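Local atomic coordinates of EvdO1 (Micromonospora carbonacea, PDB entry 4XBZ), a protein that probably catalyses an oxidative cyclization in orthosomycin biosynthesis, as a metal-dependent oxygenase of the phytanoyl-CoA dioxygenase family with a double-stranded beta-helix fold. Residues I80-A83 / W84-S88; V229-P232 / G233-L236; Y306-E310 / S311-W315; G171-A175 / G176-D180; A210-D213 / Q214-S218. All blocks are in the same frame, centred on the assembly; numbering follows the deposited sequence.

The five contacts are local turns and helix ends set around a double-stranded beta-helix, and along the chain they follow the order 1, 4, 5, 2, 3. Contacts 1 and 5 lie at the C-terminal ends of helices 66-86 and 205-217, their centres about 35 Å apart. Contacts 4 and 2 lead into the neighbouring strands 179-184 and 235-239 of the larger sheet; their centres are about 22 Å apart, although their nearest atoms approach to about 3 Å. Contact 3 belongs to the segment after helix 275-293 and, like contact 4, about 20 Å away between centres, meets the second subunit. The set thus samples both the fold's framework and its dimer interface.

Contact 1: residues I80-A83 / W84-S88; sequences IDRA and WSTRS
Trp84 extends the last turns of helix 66-86, and Trp84 N donates to Ile80 O (3.2 Å) in the i to i+4 pattern of an alpha helix. Its CG stands anti to the carbonyl carbon (chi1 -77°), which lays the indole alongside Ile80, both side chains pointing the same way; Trp84 CD1 rests 3.7 Å from Ile80 CG2. Beyond this pair, Trp84 and Ala83 both touch Pro105 at the start of strand 105-109, so this side of the helix end packs against the sheet.

Ser85 bonds twice to one carbonyl. Ser85 N reaches Asp81 O at 3.0 Å, and Ser85 OG folds back beside its own backbone N to donate to the same oxygen at 2.9 Å, arriving from above the carbonyl plane. The serine hydroxyl is thereby held against the helix backbone.

With Thr86 the regular helix ends. Thr86 N bonds to Arg82 O at 3.2 Å, while the methyl CG2 of Thr86 also lies close to that oxygen. Arg87 turns to positive phi, yet Arg87 N still donates to Ala83 O (3.1 Å), closing the final turn. Ser88 then leaves the helix, its OG bonded to the N of Glu90. An ST turn spans this exit: Thr86 OG1 accepts from Ser88 N at 3.0 Å.

Contact 2: residues V229-P232 / G233-L236; sequences VMQP and GDLL
Gln231 and Asp234 face each other across a type II beta turn with Pro232 and Gly233 at its corners, and two hydrogen bonds join them in opposite directions. In the backbone bond that closes the turn, Asp234 N donates to Gln231 O at 3.1 Å. In the other, Gln231 N donates to Asp234 OD2 at 3.0 Å, meeting the oxygen from above the carboxylate plane. The aspartate reaches this position because its CG lies beside its own backbone N (chi1 -76°), folding the carboxylate back toward the backbone N of Gln231. Gly233 has positive phi, where a CB would collide with Pro232 O.

The buried carboxylate has further polar partners. OD2 forms a salt bridge with Arg61 and OD1 accepts from Gly62 N, so both oxygens are engaged; this would probably favour the charged form. A water donates to Pro232 O (2.7 Å) and to Asp234 OD1 (3.2 Å), linking the corner of the turn to the carboxylate.

Apolar packing occupies the strand-side end. Met230 bends at chi2 (-71°), and its terminal CE comes 3.6 Å from Leu236 CD1, the two side chains crossing at about a right angle.

The turn connects strand 226-228 of the smaller sheet to strand 235-239 of the larger one. Met230 and Leu236 pack on Val59 of strand 57-61 and Tyr184 of strand 179-184, which flank strand 235-239, whereas Pro232 touches Leu69 and Gln73 on helix 66-86.

Contact 3: residues Y306-E310 / S311-W315; sequences YQPAE and SLRHW
From Ala309 to Arg313 the backbone folds through a short 3-10 turn, with Arg313 N bonded to Glu310 O at 3.0 Å, and the end-to-end directions of 306-310 and 311-315 diverge by 132°. This fold brings the extended side chain of Arg313 back over the preceding residues.

Arg313 grips Pro308 O side-on with two nitrogens, NE at 2.9 Å and NH2 at 3.1 Å. Near the guanidinium plane, Gln307 OE1 accepts from Arg313 NH2; their modelled separation is unusually short, so its exact length is doubtful. The glutamine chain bends at chi2 (-65°), turning its amide toward the arginine, while its NE2 bonds to Asp305. Glu310 OE2 lies over one face of the guanidinium and Pro308 CD over the other. Glu310 OE1 pairs with Arg313 NE at 3.3 Å as a salt bridge of charges alone, well out of the guanidinium plane. The two bonds to Pro308 O and the groups over both faces probably limit rotation of the guanidinium.

Pro308 also joins the aromatic part of the contact. Its CD sits over the centre of the Tyr306 ring, and Pro308 CG meets the edge of the indole at Trp315 CZ3 (3.8 Å). Tyr306 CE2 is 4.0 Å from the same Trp315 CZ3, their rings inclined at 40°.

Across the dimer interface, Glu310 N bonds to Glu199 of the second subunit, whose Tyr202 packs on Ala309 and Leu312. Within the chain, helix 275-293 packs against the turn: Tyr306 OH bonds to Gln282, and Trp315 makes a cation-pi contact with Arg286.

Contact 4: residues G171-A175 / G176-D180; sequences GVTGA and GRVID
Gly176 N donates to Thr173 O at 2.6 Å from above the carbonyl plane, turning the chain as helix 169-173 gives way to the approach to strand 179-184. Gly176 is the first residue beyond the helix with positive phi; at its backbone angles a CB would run into Ala175 O.

The side chain of Thr173 fastens the exit. Thr173 OG1 stands anti to the backbone N (chi1 -171°), directed toward the departing chain, where it accepts from Arg177 N at 2.8 Å. A water 2.5 Å from Thr173 OG1 also lies 2.6 Å from Val178 O. The hydroxyl thus ties Thr173, directly and through water, to the residues leading to strand 179-184.

Arg177 reaches in the other direction. A bend at chi3 (70°) carries its guanidinium back to the helix, where Arg177 NH1 donates to Val172 O at 3.0 Å. This bond is nearly straight, at 166°, and lies within both the guanidinium and the carbonyl planes. The same arginine is drawn into the dimer interface: NH1 also bonds to Gly171 O of the second subunit, and the Arg177 side chain packs against Val172 of that subunit.

Beyond the turn, Val178 packs on Glu260 and Arg262 of strand 256-263, and Ile179 pairs through its backbone with Tyr261. The segment is therefore a helix-to-strand connection with a glycine at positive phi, delivering the chain into the larger sheet of the double-stranded beta-helix; the nickel ligands His160 and His244 lie on strands of the smaller sheet.

Contact 5: residues A210-D213 / Q214-S218; sequences ATAD and QLNAS
Leu215 folds its side chain back along the helix beside Thr211: a chi1 of -73° sets CG next to its own backbone N, and Leu215 CG comes 3.4 Å from Thr211 O. Its CD1 only loosely approaches Thr211 CG2, at 4.3 Å. The threonine hydroxyl serves the preceding turn by bonding to Arg207 O, and the leucine packs on Trp159 and Ile197.

Asn216 has a similar first torsion (chi1 -70°), placing its CG 3.3 Å from Ala212 O. The amide's bonding lies beyond this helix, since OD1 accepts from Trp159 N in strand 157-160. Helix 205-217 is thereby attached to an outer strand of the smaller sheet of the double-stranded beta-helix, the strand that ends at the nickel ligand His160.

The backbone keeps the i to i+4 pattern, for example Asn216 N to Ala212 O at 2.9 Å. Gln214 is extended beyond CG, and its CB lies against Ala210 O. At the helix end, Ser218 OG turns back toward Gln214 O, at a modelled distance too short to be trusted, while Arg156 donates to the carbonyl oxygens of Leu215 and Ser218.

Contact 1: residues I80-A83 / W84-S88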
loop_
_atom_site.group_PDB
_atom_site.type_symbol
_atom_site.label_atom_id
_atom_site.label_comp_id
_atom_site.label_asym_id
_atom_site.label_seq_id
_atom_site.Cartn_x
_atom_site.Cartn_y
_atom_site.Cartn_z
ATOM N N ILE A 80 -19.031 -17.172 22.328
ATOM C CA ILE A 80 -20.341 -17.494 21.792
ATOM C C ILE A 80 -21.207 -18.012 22.929
ATOM O O ILE A 80 -22.363 -17.622 23.054
ATOM C CB ILE A 80 -20.263 -18.525 20.640
ATOM C CG1 ILE A 80 -19.641 -17.880 19.395
ATOM C CG2 ILE A 80 -21.644 -19.063 20.322
ATOM C CD1 ILE A 80 -19.466 -18.841 18.205
ATOM N N ASP A 81 -20.627 -18.859 23.777
ATOM C CA ASP A 81 -21.362 -19.434 24.909
ATOM C C ASP A 81 -21.864 -18.309 25.825
ATOM O O ASP A 81 -22.999 -18.343 26.311
ATOM C CB ASP A 81 -20.481 -20.435 25.679
ATOM C CG ASP A 81 -21.232 -21.154 26.797
ATOM O OD1 ASP A 81 -22.459 -21.377 26.673
ATOM O OD2 ASP A 81 -20.589 -21.509 27.808
ATOM N N ARG A 82 -21.023 -17.292 26.013
ATOM C CA ARG A 82 -21.380 -16.135 26.826
ATOM C C ARG A 82 -22.570 -15.377 26.252
ATOM O O ARG A 82 -23.482 -14.992 26.987
ATOM C CB ARG A 82 -20.181 -15.199 26.957
ATOM C CG ARG A 82 -20.522 -13.772 27.365
ATOM C CD ARG A 82 -19.257 -12.920 27.428
ATOM N NE ARG A 82 -19.520 -11.585 27.949
ATOM C CZ ARG A 82 -18.575 -10.677 28.164
ATOM N NH1 ARG A 82 -17.298 -10.964 27.908
ATOM N NH2 ARG A 82 -18.906 -9.482 28.637
ATOM N N ALA A 83 -22.571 -15.180 24.938
ATOM C CA ALA A 83 -23.627 -14.411 24.298
ATOM C C ALA A 83 -24.980 -15.074 24.491
ATOM O O ALA A 83 -25.973 -14.399 24.749
ATOM C CB ALA A 83 -23.332 -14.224 22.820
ATOM N N TRP A 84 -25.006 -16.400 24.378
ATOM C CA TRP A 84 -26.219 -17.172 24.586
ATOM C C TRP A 84 -26.695 -17.141 26.032
ATOM O O TRP A 84 -27.892 -16.993 26.296
ATOM C CB TRP A 84 -26.009 -18.626 24.167
ATOM C CG TRP A 84 -26.023 -18.873 22.696
ATOM C CD1 TRP A 84 -24.969 -19.265 21.919
ATOM C CD2 TRP A 84 -27.148 -18.765 21.819
ATOM N NE1 TRP A 84 -25.369 -19.421 20.619
ATOM C CE2 TRP A 84 -26.704 -19.116 20.525
ATOM C CE3 TRP A 84 -28.484 -18.413 22.000
ATOM C CZ2 TRP A 84 -27.555 -19.126 19.416
ATOM C CZ3 TRP A 84 -29.325 -18.417 20.897
ATOM C CH2 TRP A 84 -28.858 -18.772 19.623
ATOM N N SER A 85 -25.760 -17.308 26.962
ATOM C CA SER A 85 -26.088 -17.320 28.387
ATOM C C SER A 85 -26.780 -16.036 28.835
ATOM O O SER A 85 -27.670 -16.080 29.677
ATOM C CB SER A 85 -24.833 -17.520 29.244
ATOM O OG SER A 85 -24.194 -18.752 28.965
ATOM N N THR A 86 -26.369 -14.904 28.268
ATOM C CA THR A 86 -26.779 -13.609 28.794
ATOM C C THR A 86 -27.924 -12.974 28.026
ATOM O O THR A 86 -28.726 -12.232 28.598
ATOM C CB THR A 86 -25.618 -12.602 28.800
ATOM O OG1 THR A 86 -25.341 -12.186 27.460
ATOM C CG2 THR A 86 -24.369 -13.221 29.411
ATOM N N ARG A 87 -27.992 -13.263 26.734
ATOM C CA ARG A 87 -28.901 -12.560 25.847
ATOM C C ARG A 87 -28.764 -11.065 26.058
ATOM O O ARG A 87 -29.753 -10.329 26.139
ATOM C CB ARG A 87 -30.325 -13.025 26.069
ATOM C CG ARG A 87 -30.412 -14.503 25.925
ATOM C CD ARG A 87 -31.806 -15.043 25.965
ATOM N NE ARG A 87 -31.683 -16.486 25.826
ATOM C CZ ARG A 87 -31.680 -17.130 24.664
ATOM N NH1 ARG A 87 -31.863 -16.468 23.526
ATOM N NH2 ARG A 87 -31.525 -18.447 24.651
ATOM N N SER A 88 -27.518 -10.633 26.186
ATOM C CA SER A 88 -27.206 -9.219 26.225
ATOM C C SER A 88 -27.139 -8.687 24.817
ATOM O O SER A 88 -26.695 -9.384 23.906
ATOM C CB SER A 88 -25.881 -8.959 26.937
ATOM O OG SER A 88 -25.523 -7.596 26.782
#

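Contact 2: residues V229-P232 / G233-L236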
loop_
_atom_site.group_PDB
_atom_site.type_symbol
_atom_site.label_atom_id
_atom_site.label_comp_id
_atom_site.label_asym_id
_atom_site.label_seq_id
_atom_site.Cartn_x
_atom_site.Cartn_y
_atom_site.Cartn_z
ATOM N N VAL A 229 -11.856 -19.962 -0.433
ATOM C CA VAL A 229 -11.906 -21.308 0.144
ATOM C C VAL A 229 -10.851 -21.525 1.226
ATOM O O VAL A 229 -9.652 -21.549 0.961
ATOM C CB VAL A 229 -11.755 -22.397 -0.946
ATOM C CG1 VAL A 229 -11.742 -23.795 -0.309
ATOM C CG2 VAL A 229 -12.882 -22.284 -1.966
ATOM N N MET A 230 -11.326 -21.726 2.453
ATOM C CA MET A 230 -10.497 -21.572 3.654
ATOM C C MET A 230 -10.401 -22.790 4.574
ATOM O O MET A 230 -11.416 -23.422 4.904
ATOM C CB MET A 230 -11.036 -20.402 4.486
ATOM C CG MET A 230 -11.263 -19.175 3.670
ATOM S SD MET A 230 -9.679 -18.485 3.213
ATOM C CE MET A 230 -10.167 -17.435 1.899
ATOM N N GLN A 231 -9.180 -23.073 5.020
ATOM C CA GLN A 231 -8.956 -24.003 6.122
ATOM C C GLN A 231 -8.828 -23.215 7.422
ATOM O O GLN A 231 -8.476 -22.041 7.384
ATOM C CB GLN A 231 -7.706 -24.853 5.872
ATOM C CG GLN A 231 -7.849 -25.819 4.703
ATOM C CD GLN A 231 -9.207 -26.478 4.669
ATOM O OE1 GLN A 231 -9.615 -27.161 5.620
ATOM N NE2 GLN A 231 -9.938 -26.259 3.574
ATOM N N PRO A 232 -9.138 -23.840 8.577
ATOM C CA PRO A 232 -8.998 -23.054 9.815
ATOM C C PRO A 232 -7.548 -22.604 10.045
ATOM O O PRO A 232 -6.587 -23.321 9.714
ATOM C CB PRO A 232 -9.473 -24.019 10.909
ATOM C CG PRO A 232 -10.447 -24.941 10.199
ATOM C CD PRO A 232 -9.828 -25.126 8.809
ATOM N N GLY A 233 -7.401 -21.394 10.573
ATOM C CA GLY A 233 -6.084 -20.795 10.740
ATOM C C GLY A 233 -5.556 -20.083 9.508
ATOM O O GLY A 233 -4.461 -19.515 9.535
ATOM N N ASP A 234 -6.315 -20.142 8.415
ATOM C CA ASP A 234 -5.995 -19.365 7.217
ATOM C C ASP A 234 -6.522 -17.960 7.385
ATOM O O ASP A 234 -7.385 -17.722 8.224
ATOM C CB ASP A 234 -6.610 -19.969 5.956
ATOM C CG ASP A 234 -5.877 -21.181 5.471
ATOM O OD1 ASP A 234 -4.731 -21.422 5.917
ATOM O OD2 ASP A 234 -6.455 -21.887 4.618
ATOM N N LEU A 235 -6.035 -17.057 6.537
ATOM C CA LEU A 235 -6.335 -15.635 6.633
ATOM C C LEU A 235 -6.810 -15.049 5.307
ATOM O O LEU A 235 -6.116 -15.135 4.286
ATOM C CB LEU A 235 -5.094 -14.880 7.130
ATOM C CG LEU A 235 -5.083 -13.364 6.902
ATOM C CD1 LEU A 235 -6.088 -12.647 7.782
ATOM C CD2 LEU A 235 -3.676 -12.785 7.066
ATOM N N LEU A 236 -7.995 -14.457 5.321
ATOM C CA LEU A 236 -8.473 -13.730 4.154
ATOM C C LEU A 236 -8.319 -12.211 4.348
ATOM O O LEU A 236 -8.859 -11.619 5.286
ATOM C CB LEU A 236 -9.935 -14.076 3.839
ATOM C CG LEU A 236 -10.493 -13.381 2.584
ATOM C CD1 LEU A 236 -9.831 -13.917 1.332
ATOM C CD2 LEU A 236 -12.013 -13.493 2.478
HETATM O O HOH W 1 -4.131 -22.793 8.783
#

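Contact 3: residues Y306-E310 / S311-W315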
loop_
_atom_site.group_PDB
_atom_site.type_symbol
_atom_site.label_atom_id
_atom_site.label_comp_id
_atom_site.label_asym_id
_atom_site.label_seq_id
_atom_site.Cartn_x
_atom_site.Cartn_y
_atom_site.Cartn_z
ATOM N N TYR A 306 6.646 -1.772 15.681
ATOM C CA TYR A 306 5.723 -0.721 15.225
ATOM C C TYR A 306 6.384 0.672 15.222
ATOM O O TYR A 306 6.675 1.238 16.271
ATOM C CB TYR A 306 4.468 -0.716 16.096
ATOM C CG TYR A 306 3.392 0.265 15.674
ATOM C CD1 TYR A 306 2.938 0.339 14.356
ATOM C CD2 TYR A 306 2.807 1.101 16.608
ATOM C CE1 TYR A 306 1.925 1.252 13.993
ATOM C CE2 TYR A 306 1.813 1.997 16.270
ATOM C CZ TYR A 306 1.365 2.082 14.977
ATOM O OH TYR A 306 0.360 3.000 14.700
ATOM N N GLN A 307 6.599 1.220 14.034
ATOM C CA GLN A 307 7.374 2.455 13.883
ATOM C C GLN A 307 6.729 3.422 12.893
ATOM O O GLN A 307 7.151 3.522 11.755
ATOM C CB GLN A 307 8.810 2.140 13.422
ATOM C CG GLN A 307 9.650 1.333 14.427
ATOM C CD GLN A 307 9.927 2.094 15.727
ATOM O OE1 GLN A 307 9.892 3.328 15.761
ATOM N NE2 GLN A 307 10.190 1.355 16.805
ATOM N N PRO A 308 5.683 4.127 13.319
ATOM C CA PRO A 308 5.094 5.080 12.378
ATOM C C PRO A 308 5.901 6.365 12.297
ATOM O O PRO A 308 6.804 6.542 13.101
ATOM C CB PRO A 308 3.707 5.338 12.968
ATOM C CG PRO A 308 3.826 4.993 14.379
ATOM C CD PRO A 308 4.840 3.914 14.498
ATOM N N ALA A 309 5.592 7.233 11.340
ATOM C CA ALA A 309 6.227 8.550 11.283
ATOM C C ALA A 309 6.043 9.281 12.614
ATOM O O ALA A 309 5.007 9.115 13.258
ATOM C CB ALA A 309 5.660 9.367 10.150
ATOM N N GLU A 310 7.039 10.079 13.015
ATOM C CA GLU A 310 7.056 10.688 14.347
ATOM C C GLU A 310 5.855 11.584 14.600
ATOM O O GLU A 310 5.245 11.493 15.656
ATOM C CB GLU A 310 8.341 11.493 14.583
ATOM C CG GLU A 310 9.644 10.688 14.520
ATOM C CD GLU A 310 9.776 9.651 15.635
ATOM O OE1 GLU A 310 9.041 9.762 16.639
ATOM O OE2 GLU A 310 10.616 8.726 15.506
ATOM N N SER A 311 5.487 12.426 13.638
ATOM C CA SER A 311 4.338 13.321 13.823
ATOM C C SER A 311 2.991 12.578 13.946
ATOM O O SER A 311 1.922 13.200 13.979
ATOM C CB SER A 311 4.245 14.308 12.667
ATOM O OG SER A 311 3.878 13.613 11.480
ATOM N N LEU A 312 3.046 11.252 13.976
ATOM C CA LEU A 312 1.849 10.433 14.102
ATOM C C LEU A 312 1.962 9.414 15.240
ATOM O O LEU A 312 1.125 8.522 15.361
ATOM C CB LEU A 312 1.572 9.712 12.791
ATOM C CG LEU A 312 1.120 10.575 11.618
ATOM C CD1 LEU A 312 1.486 9.885 10.327
ATOM C CD2 LEU A 312 -0.366 10.798 11.692
ATOM N N ARG A 313 3.004 9.521 16.054
ATOM C CA ARG A 313 3.015 8.785 17.306
ATOM C C ARG A 313 2.212 9.599 18.307
ATOM O O ARG A 313 2.488 10.776 18.535
ATOM C CB ARG A 313 4.435 8.523 17.778
ATOM C CG ARG A 313 5.198 7.714 16.760
ATOM C CD ARG A 313 6.690 7.762 16.978
ATOM N NE ARG A 313 7.376 6.968 15.963
ATOM C CZ ARG A 313 8.159 5.924 16.222
ATOM N NH1 ARG A 313 8.389 5.553 17.479
ATOM N NH2 ARG A 313 8.725 5.260 15.221
ATOM N N HIS A 314 1.180 8.980 18.863
ATOM C CA HIS A 314 0.234 9.667 19.724
ATOM C C HIS A 314 -0.060 8.845 20.970
ATOM O O HIS A 314 -0.918 9.197 21.775
ATOM C CB HIS A 314 -1.058 9.952 18.965
ATOM C CG HIS A 314 -0.898 10.938 17.853
ATOM N ND1 HIS A 314 -0.470 12.232 18.063
ATOM C CD2 HIS A 314 -1.115 10.824 16.521
ATOM C CE1 HIS A 314 -0.419 12.869 16.907
ATOM N NE2 HIS A 314 -0.810 12.038 15.956
ATOM N N TRP A 315 0.681 7.760 21.137
ATOM C CA TRP A 315 0.403 6.817 22.206
ATOM C C TRP A 315 0.973 7.258 23.542
ATOM O O TRP A 315 1.099 6.458 24.466
ATOM C CB TRP A 315 0.943 5.442 21.849
ATOM C CG TRP A 315 2.447 5.351 21.708
ATOM C CD1 TRP A 315 3.374 5.393 22.713
ATOM C CD2 TRP A 315 3.183 5.140 20.496
ATOM N NE1 TRP A 315 4.634 5.243 22.198
ATOM C CE2 TRP A 315 4.546 5.082 20.840
ATOM C CE3 TRP A 315 2.820 4.995 19.154
ATOM C CZ2 TRP A 315 5.548 4.888 19.890
ATOM C CZ3 TRP A 315 3.810 4.803 18.220
ATOM C CH2 TRP A 315 5.161 4.753 18.589
#

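Contact 4: residues G171-A175 / G176-D180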
loop_
_atom_site.group_PDB
_atom_site.type_symbol
_atom_site.label_atom_id
_atom_site.label_comp_id
_atom_site.label_asym_id
_atom_site.label_seq_id
_atom_site.Cartn_x
_atom_site.Cartn_y
_atom_site.Cartn_z
ATOM N N GLY A 171 -10.211 6.691 -5.212
ATOM C CA GLY A 171 -9.006 7.502 -5.185
ATOM C C GLY A 171 -8.232 7.284 -3.891
ATOM O O GLY A 171 -7.025 7.076 -3.905
ATOM N N VAL A 172 -8.941 7.282 -2.768
ATOM C CA VAL A 172 -8.302 7.164 -1.470
ATOM C C VAL A 172 -7.703 5.791 -1.172
ATOM O O VAL A 172 -6.592 5.707 -0.649
ATOM C CB VAL A 172 -9.293 7.512 -0.352
ATOM C CG1 VAL A 172 -8.612 7.434 1.011
ATOM C CG2 VAL A 172 -9.853 8.892 -0.577
ATOM N N THR A 173 -8.408 4.711 -1.502
ATOM C CA THR A 173 -7.989 3.406 -1.002
ATOM C C THR A 173 -8.361 2.212 -1.903
ATOM O O THR A 173 -8.316 1.047 -1.466
ATOM C CB THR A 173 -8.570 3.185 0.439
ATOM O OG1 THR A 173 -8.004 2.010 1.025
ATOM C CG2 THR A 173 -10.113 3.076 0.429
ATOM N N GLY A 174 -8.710 2.489 -3.160
ATOM C CA GLY A 174 -8.945 1.429 -4.129
ATOM C C GLY A 174 -7.736 0.521 -4.164
ATOM O O GLY A 174 -7.869 -0.692 -4.329
ATOM N N ALA A 175 -6.550 1.121 -4.001
ATOM C CA ALA A 175 -5.294 0.384 -3.902
ATOM C C ALA A 175 -5.207 -0.522 -2.663
ATOM O O ALA A 175 -4.296 -1.343 -2.584
ATOM C CB ALA A 175 -4.133 1.345 -3.899
ATOM N N GLY A 176 -6.135 -0.379 -1.707
ATOM C CA GLY A 176 -6.200 -1.296 -0.572
ATOM C C GLY A 176 -5.448 -0.886 0.697
ATOM O O GLY A 176 -4.579 -1.607 1.187
ATOM N N ARG A 177 -5.798 0.264 1.252
ATOM C CA ARG A 177 -5.104 0.774 2.428
ATOM C C ARG A 177 -5.985 0.604 3.664
ATOM O O ARG A 177 -5.498 0.615 4.795
ATOM C CB ARG A 177 -4.713 2.243 2.208
ATOM C CG ARG A 177 -4.028 2.453 0.833
ATOM C CD ARG A 177 -4.057 3.910 0.387
ATOM N NE ARG A 177 -3.172 4.677 1.229
ATOM C CZ ARG A 177 -3.351 5.951 1.553
ATOM N NH1 ARG A 177 -4.388 6.631 1.082
ATOM N NH2 ARG A 177 -2.465 6.540 2.347
ATOM N N VAL A 178 -7.285 0.435 3.426
ATOM C CA VAL A 178 -8.235 0.085 4.469
ATOM C C VAL A 178 -8.649 -1.371 4.277
ATOM O O VAL A 178 -9.269 -1.734 3.280
ATOM C CB VAL A 178 -9.479 0.994 4.447
ATOM C CG1 VAL A 178 -10.447 0.591 5.542
ATOM C CG2 VAL A 178 -9.058 2.457 4.585
ATOM N N ILE A 179 -8.290 -2.206 5.239
ATOM C CA ILE A 179 -8.286 -3.643 5.029
ATOM C C ILE A 179 -8.935 -4.411 6.189
ATOM O O ILE A 179 -8.661 -4.148 7.365
ATOM C CB ILE A 179 -6.842 -4.158 4.826
ATOM C CG1 ILE A 179 -6.151 -3.409 3.678
ATOM C CG2 ILE A 179 -6.826 -5.680 4.604
ATOM C CD1 ILE A 179 -4.744 -3.895 3.395
ATOM N N ASP A 180 -9.802 -5.347 5.819
ATOM C CA ASP A 180 -10.321 -6.384 6.707
ATOM C C ASP A 180 -9.435 -7.627 6.706
ATOM O O ASP A 180 -9.200 -8.220 5.653
ATOM C CB ASP A 180 -11.719 -6.794 6.270
ATOM C CG ASP A 180 -12.786 -6.131 7.069
ATOM O OD1 ASP A 180 -12.551 -5.889 8.271
ATOM O OD2 ASP A 180 -13.853 -5.851 6.492
HETATM O O HOH W 2 -9.199 -0.192 1.131
#

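Contact 5: residues A210-D213 / Q214-S218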
loop_
_atom_site.group_PDB
_atom_site.type_symbol
_atom_site.label_atom_id
_atom_site.label_comp_id
_atom_site.label_asym_id
_atom_site.label_seq_id
_atom_site.Cartn_x
_atom_site.Cartn_y
_atom_site.Cartn_z
ATOM N N ALA A 210 -25.172 -0.194 -9.511
ATOM C CA ALA A 210 -25.909 -0.930 -10.534
ATOM C C ALA A 210 -25.659 -2.429 -10.426
ATOM O O ALA A 210 -26.608 -3.220 -10.362
ATOM C CB ALA A 210 -25.537 -0.442 -11.923
ATOM N N THR A 211 -24.385 -2.817 -10.409
ATOM C CA THR A 211 -24.020 -4.230 -10.384
ATOM C C THR A 211 -24.515 -4.937 -9.117
ATOM O O THR A 211 -25.023 -6.061 -9.191
ATOM C CB THR A 211 -22.493 -4.414 -10.522
ATOM O OG1 THR A 211 -22.053 -3.774 -11.718
ATOM C CG2 THR A 211 -22.128 -5.886 -10.607
ATOM N N ALA A 212 -24.388 -4.271 -7.968
ATOM C CA ALA A 212 -24.820 -4.855 -6.705
ATOM C C ALA A 212 -26.335 -5.041 -6.700
ATOM O O ALA A 212 -26.821 -6.117 -6.350
ATOM C CB ALA A 212 -24.382 -3.992 -5.521
ATOM N N ASP A 213 -27.070 -3.995 -7.083
ATOM C CA ASP A 213 -28.529 -4.059 -7.171
ATOM C C ASP A 213 -29.000 -5.221 -8.061
ATOM O O ASP A 213 -29.897 -5.987 -7.666
ATOM C CB ASP A 213 -29.108 -2.739 -7.691
ATOM C CG ASP A 213 -29.086 -1.635 -6.648
ATOM O OD1 ASP A 213 -28.803 -1.921 -5.470
ATOM O OD2 ASP A 213 -29.360 -0.468 -7.001
ATOM N N GLN A 214 -28.400 -5.357 -9.245
ATOM C CA GLN A 214 -28.779 -6.437 -10.149
ATOM C C GLN A 214 -28.563 -7.789 -9.476
ATOM O O GLN A 214 -29.459 -8.626 -9.457
ATOM C CB GLN A 214 -27.992 -6.383 -11.466
ATOM C CG GLN A 214 -27.745 -7.772 -12.079
ATOM C CD GLN A 214 -26.823 -7.763 -13.295
ATOM O OE1 GLN A 214 -26.652 -6.738 -13.967
ATOM N NE2 GLN A 214 -26.207 -8.914 -13.569
ATOM N N LEU A 215 -27.375 -7.994 -8.917
ATOM C CA LEU A 215 -27.055 -9.257 -8.267
ATOM C C LEU A 215 -28.004 -9.579 -7.101
ATOM O O LEU A 215 -28.430 -10.723 -6.935
ATOM C CB LEU A 215 -25.614 -9.244 -7.764
ATOM C CG LEU A 215 -24.482 -9.345 -8.786
ATOM C CD1 LEU A 215 -23.146 -9.179 -8.085
ATOM C CD2 LEU A 215 -24.542 -10.669 -9.560
ATOM N N ASN A 216 -28.334 -8.575 -6.296
ATOM C CA ASN A 216 -29.128 -8.821 -5.094
ATOM C C ASN A 216 -30.627 -9.030 -5.373
ATOM O O ASN A 216 -31.294 -9.771 -4.657
ATOM C CB ASN A 216 -28.917 -7.682 -4.097
ATOM C CG ASN A 216 -27.523 -7.707 -3.489
ATOM O OD1 ASN A 216 -26.902 -8.769 -3.382
ATOM N ND2 ASN A 216 -27.016 -6.541 -3.113
ATOM N N ALA A 217 -31.147 -8.407 -6.426
ATOM C CA ALA A 217 -32.534 -8.631 -6.813
ATOM C C ALA A 217 -32.692 -9.956 -7.569
ATOM O O ALA A 217 -33.803 -10.376 -7.878
ATOM C CB ALA A 217 -33.050 -7.465 -7.653
ATOM N N SER A 218 -31.579 -10.619 -7.853
ATOM C CA SER A 218 -31.620 -11.889 -8.565
ATOM C C SER A 218 -31.230 -13.038 -7.657
ATOM O O SER A 218 -30.696 -12.822 -6.571
ATOM C CB SER A 218 -30.687 -11.853 -9.772
ATOM O OG SER A 218 -30.643 -10.551 -10.324
#